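Local coordinates for microcin B17-processing protein McbC (Escherichia coli str. K-12 substr. MG1655, PDB 6GRH) that is needed to process the inactive microcin B17 precursor into the active peptide, as an FMN-binding oxidoreductase of the nitroreductase family, at residues P119-I129 / M209-N220; L230-D240 / P256-V265. All coordinates share one frame; numbering follows the deposited sequence.

Contact 1. Residues P119-I129 / M209-N220. With FMN (flavin mononucleotide), chain O; EDO (1,2-ethanediol), chain P.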
# COMPACT_ATOMS: atom_id res chain seq x y z
N PRO D 119 -18.36 29.73 -7.07
CA PRO D 119 -18.81 29.94 -5.68
C PRO D 119 -18.18 28.99 -4.66
O PRO D 119 -18.64 28.94 -3.52
CB PRO D 119 -20.33 29.74 -5.77
CG PRO D 119 -20.53 28.87 -6.95
CD PRO D 119 -19.45 29.21 -7.92
N TYR D 120 -17.17 28.23 -5.07
CA TYR D 120 -16.40 27.38 -4.16
C TYR D 120 -14.94 27.47 -4.58
O TYR D 120 -14.64 27.56 -5.78
CB TYR D 120 -16.93 25.93 -4.15
CG TYR D 120 -16.86 25.23 -5.48
CD1 TYR D 120 -17.80 25.46 -6.48
CD2 TYR D 120 -15.83 24.32 -5.74
CE1 TYR D 120 -17.72 24.83 -7.70
CE2 TYR D 120 -15.74 23.68 -6.96
CZ TYR D 120 -16.67 23.94 -7.94
OH TYR D 120 -16.54 23.30 -9.15
N PRO D 121 -14.02 27.49 -3.61
CA PRO D 121 -12.60 27.58 -3.93
C PRO D 121 -12.02 26.22 -4.34
O PRO D 121 -12.69 25.20 -4.25
CB PRO D 121 -11.99 28.07 -2.61
CG PRO D 121 -12.84 27.39 -1.57
CD PRO D 121 -14.24 27.31 -2.16
N SER D 122 -10.78 26.22 -4.82
CA SER D 122 -10.10 24.97 -5.20
C SER D 122 -8.59 25.16 -5.12
O SER D 122 -8.07 26.20 -5.56
CB SER D 122 -10.49 24.56 -6.63
OG SER D 122 -9.77 23.43 -7.06
N GLY D 123 -7.89 24.18 -4.56
CA GLY D 123 -6.43 24.22 -4.51
C GLY D 123 -5.84 24.47 -5.88
O GLY D 123 -6.15 23.76 -6.83
N GLY D 124 -5.02 25.51 -5.98
CA GLY D 124 -4.38 25.92 -7.23
C GLY D 124 -5.31 26.34 -8.34
O GLY D 124 -4.89 26.42 -9.49
N ALA D 125 -6.57 26.62 -8.00
CA ALA D 125 -7.63 26.88 -8.98
C ALA D 125 -7.73 25.79 -10.06
O ALA D 125 -8.05 26.08 -11.22
CB ALA D 125 -7.42 28.25 -9.60
N LEU D 126 -7.47 24.55 -9.68
CA LEU D 126 -7.43 23.45 -10.65
C LEU D 126 -8.80 22.79 -10.89
O LEU D 126 -9.03 22.23 -11.97
CB LEU D 126 -6.41 22.40 -10.21
CG LEU D 126 -4.98 22.96 -10.15
CD1 LEU D 126 -4.07 21.93 -9.52
CD2 LEU D 126 -4.48 23.38 -11.53
N TYR D 127 -9.69 22.86 -9.91
CA TYR D 127 -11.07 22.32 -10.06
C TYR D 127 -11.13 20.92 -10.69
O TYR D 127 -11.70 20.73 -11.79
CB TYR D 127 -11.93 23.33 -10.83
CG TYR D 127 -12.11 24.57 -10.02
CD1 TYR D 127 -13.07 24.62 -9.01
CD2 TYR D 127 -11.27 25.68 -10.19
CE1 TYR D 127 -13.22 25.74 -8.21
CE2 TYR D 127 -11.42 26.83 -9.41
CZ TYR D 127 -12.40 26.85 -8.42
OH TYR D 127 -12.55 27.95 -7.61
N PRO D 128 -10.59 19.92 -9.99
CA PRO D 128 -10.51 18.57 -10.57
C PRO D 128 -11.78 17.73 -10.51
O PRO D 128 -11.75 16.58 -10.94
CB PRO D 128 -9.42 17.88 -9.70
CG PRO D 128 -9.60 18.53 -8.36
CD PRO D 128 -9.85 19.98 -8.70
N ILE D 129 -12.86 18.26 -9.94
CA ILE D 129 -14.07 17.52 -9.73
C ILE D 129 -15.05 17.93 -10.80
O ILE D 129 -15.28 19.11 -11.02
CB ILE D 129 -14.67 17.79 -8.33
CG1 ILE D 129 -13.67 17.44 -7.26
CG2 ILE D 129 -16.00 17.06 -8.12
CD1 ILE D 129 -13.13 16.03 -7.32
N MET D 209 -7.20 17.17 -1.27
CA MET D 209 -7.80 18.45 -1.72
C MET D 209 -9.01 18.22 -2.64
O MET D 209 -10.03 18.92 -2.50
CB MET D 209 -6.76 19.35 -2.44
CG MET D 209 -5.68 19.98 -1.53
SD MET D 209 -4.68 21.32 -2.27
CE MET D 209 -3.03 20.92 -1.73
N ALA D 210 -8.92 17.26 -3.55
CA ALA D 210 -10.03 16.95 -4.46
C ALA D 210 -11.29 16.43 -3.74
O ALA D 210 -12.41 16.83 -4.06
CB ALA D 210 -9.58 15.95 -5.50
N LEU D 211 -11.08 15.57 -2.74
CA LEU D 211 -12.19 15.03 -1.93
C LEU D 211 -12.86 16.12 -1.10
O LEU D 211 -14.06 16.19 -1.06
CB LEU D 211 -11.72 13.85 -1.05
CG LEU D 211 -11.84 12.48 -1.72
CD1 LEU D 211 -11.17 12.37 -3.07
CD2 LEU D 211 -11.25 11.41 -0.81
N MET D 212 -12.07 17.00 -0.50
CA MET D 212 -12.62 18.15 0.20
C MET D 212 -13.41 19.06 -0.73
O MET D 212 -14.51 19.50 -0.40
CB MET D 212 -11.52 18.90 0.98
CG MET D 212 -11.00 18.05 2.13
SD MET D 212 -9.77 18.87 3.15
CE MET D 212 -8.46 19.19 2.00
N GLU D 213 -12.89 19.30 -1.92
CA GLU D 213 -13.58 20.11 -2.89
C GLU D 213 -14.95 19.57 -3.25
O GLU D 213 -15.88 20.32 -3.37
CB GLU D 213 -12.73 20.27 -4.13
CG GLU D 213 -13.38 21.05 -5.25
CD GLU D 213 -12.42 21.24 -6.41
OE1 GLU D 213 -11.21 21.52 -6.13
OE2 GLU D 213 -12.89 21.11 -7.58
N THR D 214 -15.06 18.27 -3.38
CA THR D 214 -16.34 17.61 -3.63
C THR D 214 -17.40 17.94 -2.58
O THR D 214 -18.54 18.22 -2.92
CB THR D 214 -16.11 16.09 -3.72
OG1 THR D 214 -15.12 15.85 -4.74
CG2 THR D 214 -17.38 15.37 -4.06
N GLY D 215 -16.97 17.96 -1.31
CA GLY D 215 -17.83 18.33 -0.22
C GLY D 215 -18.25 19.78 -0.27
O GLY D 215 -19.42 20.09 0.03
N SER D 216 -17.33 20.69 -0.66
CA SER D 216 -17.72 22.08 -0.84
C SER D 216 -18.78 22.22 -1.94
O SER D 216 -19.68 23.10 -1.88
CB SER D 216 -16.51 23.01 -1.11
OG SER D 216 -15.97 22.78 -2.40
N MET D 217 -18.68 21.38 -2.95
CA MET D 217 -19.61 21.43 -4.07
C MET D 217 -20.98 20.92 -3.68
O MET D 217 -21.98 21.61 -3.90
CB MET D 217 -19.08 20.71 -5.29
CG MET D 217 -17.82 21.36 -5.82
SD MET D 217 -16.96 20.33 -6.99
CE MET D 217 -18.13 20.34 -8.35
N TYR D 218 -21.07 19.73 -3.10
CA TYR D 218 -22.40 19.24 -2.74
C TYR D 218 -23.05 20.10 -1.65
O TYR D 218 -24.28 20.17 -1.58
CB TYR D 218 -22.44 17.74 -2.43
CG TYR D 218 -21.81 17.22 -1.15
CD1 TYR D 218 -22.24 17.65 0.10
CD2 TYR D 218 -20.85 16.22 -1.20
CE1 TYR D 218 -21.67 17.13 1.26
CE2 TYR D 218 -20.28 15.68 -0.04
CZ TYR D 218 -20.70 16.13 1.18
OH TYR D 218 -20.13 15.61 2.32
N GLN D 219 -22.24 20.76 -0.82
CA GLN D 219 -22.77 21.62 0.22
C GLN D 219 -23.46 22.85 -0.37
O GLN D 219 -24.53 23.22 0.08
CB GLN D 219 -21.68 22.03 1.21
CG GLN D 219 -22.17 22.83 2.42
CD GLN D 219 -23.21 22.13 3.29
OE1 GLN D 219 -23.38 20.89 3.23
NE2 GLN D 219 -23.93 22.92 4.11
N ASN D 220 -22.85 23.46 -1.38
CA ASN D 220 -23.52 24.53 -2.14
C ASN D 220 -24.85 24.05 -2.72
O ASN D 220 -25.84 24.81 -2.73
CB ASN D 220 -22.64 25.03 -3.29
CG ASN D 220 -21.73 26.15 -2.89
OD1 ASN D 220 -21.59 26.45 -1.70
ND2 ASN D 220 -21.07 26.78 -3.88
N1 FMN O . -4.18 29.29 -1.50
C2 FMN O . -2.89 29.52 -1.17
O2 FMN O . -2.43 30.65 -1.42
N3 FMN O . -2.10 28.58 -0.59
C4 FMN O . -2.57 27.34 -0.29
O4 FMN O . -1.83 26.49 0.26
C4A FMN O . -3.97 27.00 -0.63
N5 FMN O . -4.51 25.79 -0.38
C5A FMN O . -5.80 25.52 -0.69
C6 FMN O . -6.32 24.26 -0.41
C7 FMN O . -7.64 23.94 -0.71
C7M FMN O . -8.17 22.56 -0.39
C8 FMN O . -8.52 24.95 -1.35
C8M FMN O . -9.94 24.62 -1.68
C9 FMN O . -8.01 26.22 -1.64
C9A FMN O . -6.68 26.56 -1.33
N10 FMN O . -6.12 27.84 -1.61
C10 FMN O . -4.77 28.08 -1.27
C1' FMN O . -6.91 28.92 -2.23
C2' FMN O . -6.93 28.74 -3.73
O2' FMN O . -5.63 29.02 -4.27
C3' FMN O . -8.03 29.62 -4.34
O3' FMN O . -9.32 29.16 -3.91
C4' FMN O . -7.99 29.66 -5.86
O4' FMN O . -6.75 30.23 -6.29
C5' FMN O . -9.11 30.48 -6.48
O5' FMN O . -9.05 31.81 -5.97
P FMN O . -10.30 32.46 -5.20
O1P FMN O . -10.56 31.61 -3.99
O2P FMN O . -9.79 33.84 -4.84
O3P FMN O . -11.36 32.44 -6.26
C1 EDO P . -1.85 28.36 -4.78
O1 EDO P . -2.02 27.99 -6.14
C2 EDO P . -2.36 27.23 -3.92
O2 EDO P . -3.77 27.05 -4.11
O HOH W 1 -14.53 21.43 -9.53
O HOH W 2 -13.47 23.59 -2.18
O HOH W 3 -9.24 21.61 -4.13
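In the FMN-binding loop of this nitroreductase-type domain, residues 119-129 lie against helix 204-227, and E213 joins them through its carboxylate. Its CG stands anti to the backbone N (chi1 177°) and the chain runs on extended, which carries the carboxylate off the helix into the curl of the loop. There S122 OG donates to E213 OE1 over 2.6 Å, arriving from above the carboxylate plane. The same S122 OG accepts from Y127 N, so the serine links the two ends of the loop's turn to the glutamate. A water bonded to E213 OE1 also takes the N-H of G123, while another, 2.6 Å from E213 OE2, gives its other hydrogen to I129 O and accepts from Y120 OH, a hydroxyl that also bonds R118.

Farther along the helix, M217 lies over the Y120 ring: CG is 3.5 Å from the ring centroid, a CH-pi contact, while SD sits obliquely to it as a Met-aromatic contact. The bend of M217 at chi3 (68°) leaves CE beside the tyrosine hydroxyl. On its other flank M217 SD meets I129 CG2 at 3.6 Å; I129 CD1 reaches T214 OG1 and A210 CB, and P128 CG packs on A210 CB at 3.9 Å. At the far end N220 ND2 makes a weak bond to P119 O, its stronger partner being A107 O.

The flavin rests against the loop and the start of the helix segment, with G123 N near C8 and, in the conformer modelled here, M209 near methyl C7M. Held by S122 OG and two waters, the buried E213 carboxylate probably acts as a second-shell group that helps hold the flavin-contacting loop in place.

Contact 2. Residues L230-D240 / P256-V265. With FMN (flavin mononucleotide), chain B.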
# COMPACT_ATOMS: atom_id res chain seq x y z
N LEU D 230 -36.44 22.20 -3.30
CA LEU D 230 -36.13 20.80 -3.60
C LEU D 230 -35.67 20.13 -2.32
O LEU D 230 -35.08 20.78 -1.45
CB LEU D 230 -35.00 20.67 -4.62
CG LEU D 230 -35.27 20.82 -6.10
CD1 LEU D 230 -33.95 20.71 -6.84
CD2 LEU D 230 -36.26 19.79 -6.60
N LYS D 231 -35.93 18.84 -2.20
CA LYS D 231 -35.35 18.04 -1.13
C LYS D 231 -34.16 17.34 -1.74
O LYS D 231 -34.12 17.14 -2.95
CB LYS D 231 -36.35 17.02 -0.59
CG LYS D 231 -37.58 17.65 0.03
CD LYS D 231 -37.26 18.42 1.30
CE LYS D 231 -38.53 18.71 2.08
NZ LYS D 231 -39.50 19.44 1.24
N ASN D 232 -33.19 16.98 -0.91
CA ASN D 232 -31.99 16.32 -1.41
C ASN D 232 -31.41 15.38 -0.38
O ASN D 232 -31.64 15.53 0.83
CB ASN D 232 -30.93 17.36 -1.80
CG ASN D 232 -30.09 17.80 -0.62
OD1 ASN D 232 -29.06 17.21 -0.35
ND2 ASN D 232 -30.60 18.74 0.17
N ARG D 233 -30.62 14.41 -0.86
CA ARG D 233 -29.87 13.52 0.01
C ARG D 233 -28.55 13.14 -0.65
O ARG D 233 -28.53 12.59 -1.73
CB ARG D 233 -30.67 12.26 0.35
CG ARG D 233 -29.96 11.33 1.34
CD ARG D 233 -30.82 10.18 1.84
NE ARG D 233 -31.80 10.65 2.83
CZ ARG D 233 -31.70 10.55 4.16
NH1 ARG D 233 -30.66 9.98 4.75
NH2 ARG D 233 -32.65 11.08 4.92
N VAL D 234 -27.45 13.40 0.06
CA VAL D 234 -26.13 12.92 -0.34
C VAL D 234 -26.12 11.43 -0.05
O VAL D 234 -26.68 10.99 0.94
CB VAL D 234 -24.98 13.68 0.41
CG1 VAL D 234 -23.60 13.24 -0.09
CG2 VAL D 234 -25.12 15.17 0.20
N TRP D 235 -25.46 10.65 -0.91
CA TRP D 235 -25.66 9.23 -0.93
C TRP D 235 -24.37 8.50 -1.33
O TRP D 235 -23.83 8.72 -2.39
CB TRP D 235 -26.76 8.95 -1.94
CG TRP D 235 -27.23 7.57 -2.04
CD1 TRP D 235 -26.83 6.62 -2.95
CD2 TRP D 235 -28.31 7.01 -1.31
NE1 TRP D 235 -27.59 5.48 -2.79
CE2 TRP D 235 -28.51 5.70 -1.80
CE3 TRP D 235 -29.13 7.49 -0.29
CZ2 TRP D 235 -29.47 4.86 -1.28
CZ3 TRP D 235 -30.10 6.66 0.22
CH2 TRP D 235 -30.27 5.35 -0.28
N ALA D 236 -23.94 7.59 -0.47
CA ALA D 236 -22.77 6.75 -0.69
C ALA D 236 -23.09 5.29 -0.98
O ALA D 236 -22.19 4.53 -1.26
CB ALA D 236 -21.86 6.87 0.53
N GLY D 237 -24.36 4.92 -0.96
CA GLY D 237 -24.76 3.51 -1.10
C GLY D 237 -24.99 3.13 -2.55
O GLY D 237 -26.10 2.83 -2.95
N TYR D 238 -23.92 3.18 -3.35
CA TYR D 238 -23.99 2.78 -4.76
C TYR D 238 -22.75 1.96 -5.10
O TYR D 238 -21.73 2.00 -4.38
CB TYR D 238 -24.12 4.02 -5.68
CG TYR D 238 -22.95 4.94 -5.60
CD1 TYR D 238 -21.83 4.76 -6.42
CD2 TYR D 238 -22.91 5.97 -4.67
CE1 TYR D 238 -20.73 5.58 -6.32
CE2 TYR D 238 -21.84 6.80 -4.58
CZ TYR D 238 -20.75 6.60 -5.40
OH TYR D 238 -19.65 7.44 -5.30
N THR D 239 -22.84 1.27 -6.23
CA THR D 239 -21.76 0.47 -6.75
C THR D 239 -20.96 1.34 -7.72
O THR D 239 -21.44 1.65 -8.81
CB THR D 239 -22.31 -0.77 -7.48
OG1 THR D 239 -23.11 -1.52 -6.55
CG2 THR D 239 -21.17 -1.63 -8.03
N ASP D 240 -19.78 1.75 -7.30
CA ASP D 240 -19.00 2.76 -8.02
C ASP D 240 -18.73 2.38 -9.49
O ASP D 240 -18.91 3.20 -10.38
CB ASP D 240 -17.67 3.08 -7.32
CG ASP D 240 -17.84 3.42 -5.83
OD1 ASP D 240 -18.34 2.56 -5.06
OD2 ASP D 240 -17.47 4.56 -5.44
N PRO D 256 -16.60 8.13 -9.76
CA PRO D 256 -17.64 8.82 -8.98
C PRO D 256 -17.34 8.80 -7.47
O PRO D 256 -17.12 7.75 -6.90
CB PRO D 256 -18.90 8.00 -9.30
CG PRO D 256 -18.40 6.63 -9.58
CD PRO D 256 -17.07 6.82 -10.27
N LEU D 257 -17.29 9.97 -6.84
CA LEU D 257 -17.00 10.07 -5.41
C LEU D 257 -18.25 10.00 -4.53
O LEU D 257 -18.20 9.46 -3.43
CB LEU D 257 -16.22 11.36 -5.09
CG LEU D 257 -14.80 11.44 -5.62
CD1 LEU D 257 -14.16 12.76 -5.26
CD2 LEU D 257 -13.96 10.29 -5.09
N ILE D 258 -19.34 10.59 -5.01
CA ILE D 258 -20.55 10.74 -4.22
C ILE D 258 -21.70 11.06 -5.17
O ILE D 258 -21.50 11.67 -6.23
CB ILE D 258 -20.36 11.80 -3.10
CG1 ILE D 258 -21.37 11.65 -1.98
CG2 ILE D 258 -20.38 13.22 -3.64
CD1 ILE D 258 -21.16 10.41 -1.14
N VAL D 259 -22.87 10.59 -4.79
CA VAL D 259 -24.10 10.84 -5.53
C VAL D 259 -24.99 11.73 -4.65
O VAL D 259 -24.90 11.69 -3.42
CB VAL D 259 -24.79 9.50 -5.87
CG1 VAL D 259 -26.20 9.71 -6.44
CG2 VAL D 259 -23.94 8.71 -6.87
N GLN D 260 -25.81 12.56 -5.27
CA GLN D 260 -26.72 13.43 -4.54
C GLN D 260 -28.06 13.43 -5.24
O GLN D 260 -28.16 13.86 -6.39
CB GLN D 260 -26.18 14.85 -4.43
CG GLN D 260 -26.95 15.76 -3.48
CD GLN D 260 -26.27 17.10 -3.30
OE1 GLN D 260 -25.43 17.50 -4.12
NE2 GLN D 260 -26.67 17.84 -2.25
N PHE D 261 -29.06 12.92 -4.55
CA PHE D 261 -30.41 12.80 -5.11
C PHE D 261 -31.22 14.05 -4.83
O PHE D 261 -31.05 14.67 -3.78
CB PHE D 261 -31.13 11.59 -4.51
CG PHE D 261 -30.57 10.28 -4.98
CD1 PHE D 261 -30.73 9.88 -6.30
CD2 PHE D 261 -29.90 9.44 -4.12
CE1 PHE D 261 -30.23 8.68 -6.75
CE2 PHE D 261 -29.40 8.22 -4.56
CZ PHE D 261 -29.56 7.85 -5.88
N PHE D 262 -32.10 14.41 -5.77
CA PHE D 262 -32.96 15.58 -5.64
C PHE D 262 -34.37 15.24 -6.05
O PHE D 262 -34.59 14.45 -6.98
CB PHE D 262 -32.48 16.73 -6.52
CG PHE D 262 -31.14 17.26 -6.13
CD1 PHE D 262 -29.98 16.67 -6.62
CD2 PHE D 262 -31.03 18.32 -5.23
CE1 PHE D 262 -28.74 17.15 -6.27
CE2 PHE D 262 -29.78 18.80 -4.86
CZ PHE D 262 -28.64 18.21 -5.38
N GLY D 263 -35.32 15.89 -5.39
CA GLY D 263 -36.71 15.65 -5.67
C GLY D 263 -37.69 16.22 -4.67
O GLY D 263 -37.38 17.17 -3.94
N ASP D 264 -38.89 15.62 -4.67
CA ASP D 264 -39.99 15.97 -3.75
C ASP D 264 -40.22 14.84 -2.74
O ASP D 264 -39.92 13.67 -3.02
CB ASP D 264 -41.29 16.21 -4.52
CG ASP D 264 -41.14 17.25 -5.63
OD1 ASP D 264 -40.34 18.20 -5.46
OD2 ASP D 264 -41.82 17.08 -6.68
N VAL D 265 -40.75 15.21 -1.58
CA VAL D 265 -41.19 14.25 -0.57
C VAL D 265 -42.63 14.63 -0.19
O VAL D 265 -42.83 15.69 0.40
CB VAL D 265 -40.26 14.28 0.67
CG1 VAL D 265 -40.81 13.39 1.78
CG2 VAL D 265 -38.85 13.85 0.30
N1 FMN B . -28.07 8.68 3.73
C2 FMN B . -28.54 7.47 3.34
O2 FMN B . -29.71 7.18 3.64
N3 FMN B . -27.77 6.59 2.66
C4 FMN B . -26.50 6.86 2.30
O4 FMN B . -25.80 6.05 1.65
C4A FMN B . -25.91 8.17 2.70
N5 FMN B . -24.64 8.52 2.40
C5A FMN B . -24.14 9.73 2.77
C6 FMN B . -22.84 10.06 2.42
C7 FMN B . -22.29 11.29 2.78
C7M FMN B . -20.86 11.61 2.40
C8 FMN B . -23.11 12.27 3.54
C8M FMN B . -22.53 13.60 3.93
C9 FMN B . -24.42 11.96 3.88
C9A FMN B . -24.99 10.71 3.53
N10 FMN B . -26.32 10.36 3.86
C10 FMN B . -26.81 9.09 3.45
C1' FMN B . -27.22 11.26 4.59
C2' FMN B . -26.95 11.15 6.08
O2' FMN B . -27.41 9.87 6.56
C3' FMN B . -27.61 12.33 6.81
O3' FMN B . -26.97 13.55 6.43
C4' FMN B . -27.56 12.20 8.32
O4' FMN B . -28.30 11.04 8.72
C5' FMN B . -28.16 13.39 9.06
O5' FMN B . -29.51 13.58 8.64
P FMN B . -29.99 14.96 7.99
O1P FMN B . -29.17 15.16 6.74
O2P FMN B . -31.45 14.71 7.70
O3P FMN B . -29.73 15.93 9.11
O HOH W 4 -41.09 17.96 -1.15
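F261 turns the edge of its ring into one face of W235, a T-shaped pair whose planes stand at 76°, with F261 CE2 only 3.4 Å from W235 CG. With CG anti to the backbone N (chi1 -174°), the indole extends from the strand between F261 and the flavin, its opposite face toward FMN O4. Next to this pair, V259 puts CG2 over the face of the Y238 ring, 3.9 Å from its centroid, while the phenol OH makes a weak bond to P256 O.

On the sheet face that carries N232, V234, Q260 and F262, the contacts are of another kind. Q260 NE2 donates to N232 OD1 at 3.1 Å; N232 OD1 lies close to the Q260 amide plane, yet the donor stands well above the plane of the asparagine carbonyl, the two amides being turned 76° apart. Q260 OE1 is held by Y191 OH. F262 lays CD2 beside N232 CB. V234 CG1 presses, at a tight 3.3 Å, on CG1 of I258, which forms a classic beta bulge with L257 opposite Y191.

These side chains ride on an antiparallel pair of strands, 231-235 and 256-263, in which K231, R233 and W235 form the hydrogen-bonded pairs with G263, F261 and V259. Within this chain 231-235 is an outermost strand of the sheet, and the flavin lies along it. R233, paired through NE and NH2 with G86 O and S85 O, directs NH1 at FMN N1 (3.1 Å), which sits at the guanidinium edge. Just past the strand, A236 N donates to both O4 and N5 of the flavin, at 3.2 and 3.1 Å. Beyond the turn centred on G237, D240 OD1 forms a salt bridge with R205 and OD2 one with R208, both of the second subunit.

How the contacts relate
Both contacts are largely buried, although contact 2 reaches the surface at one end, where K231 is partly exposed and V265 exposed. Contact 1 packs a loop on helix 204-227 and relies on a carboxylate with bridging waters; contact 2 joins two strands through a backbone ladder, aromatic packing and an amide pair. They meet where T214 and L211 of the helix pack on L257, and T214 on I258, so the helix covers part of strand 254-263. The loop of contact 1 and the edge strand of contact 2 line different FMN sites, though the helix also nears a second flavin through Y218. Each site draws on both subunits: M209 packs on A236 of the second subunit.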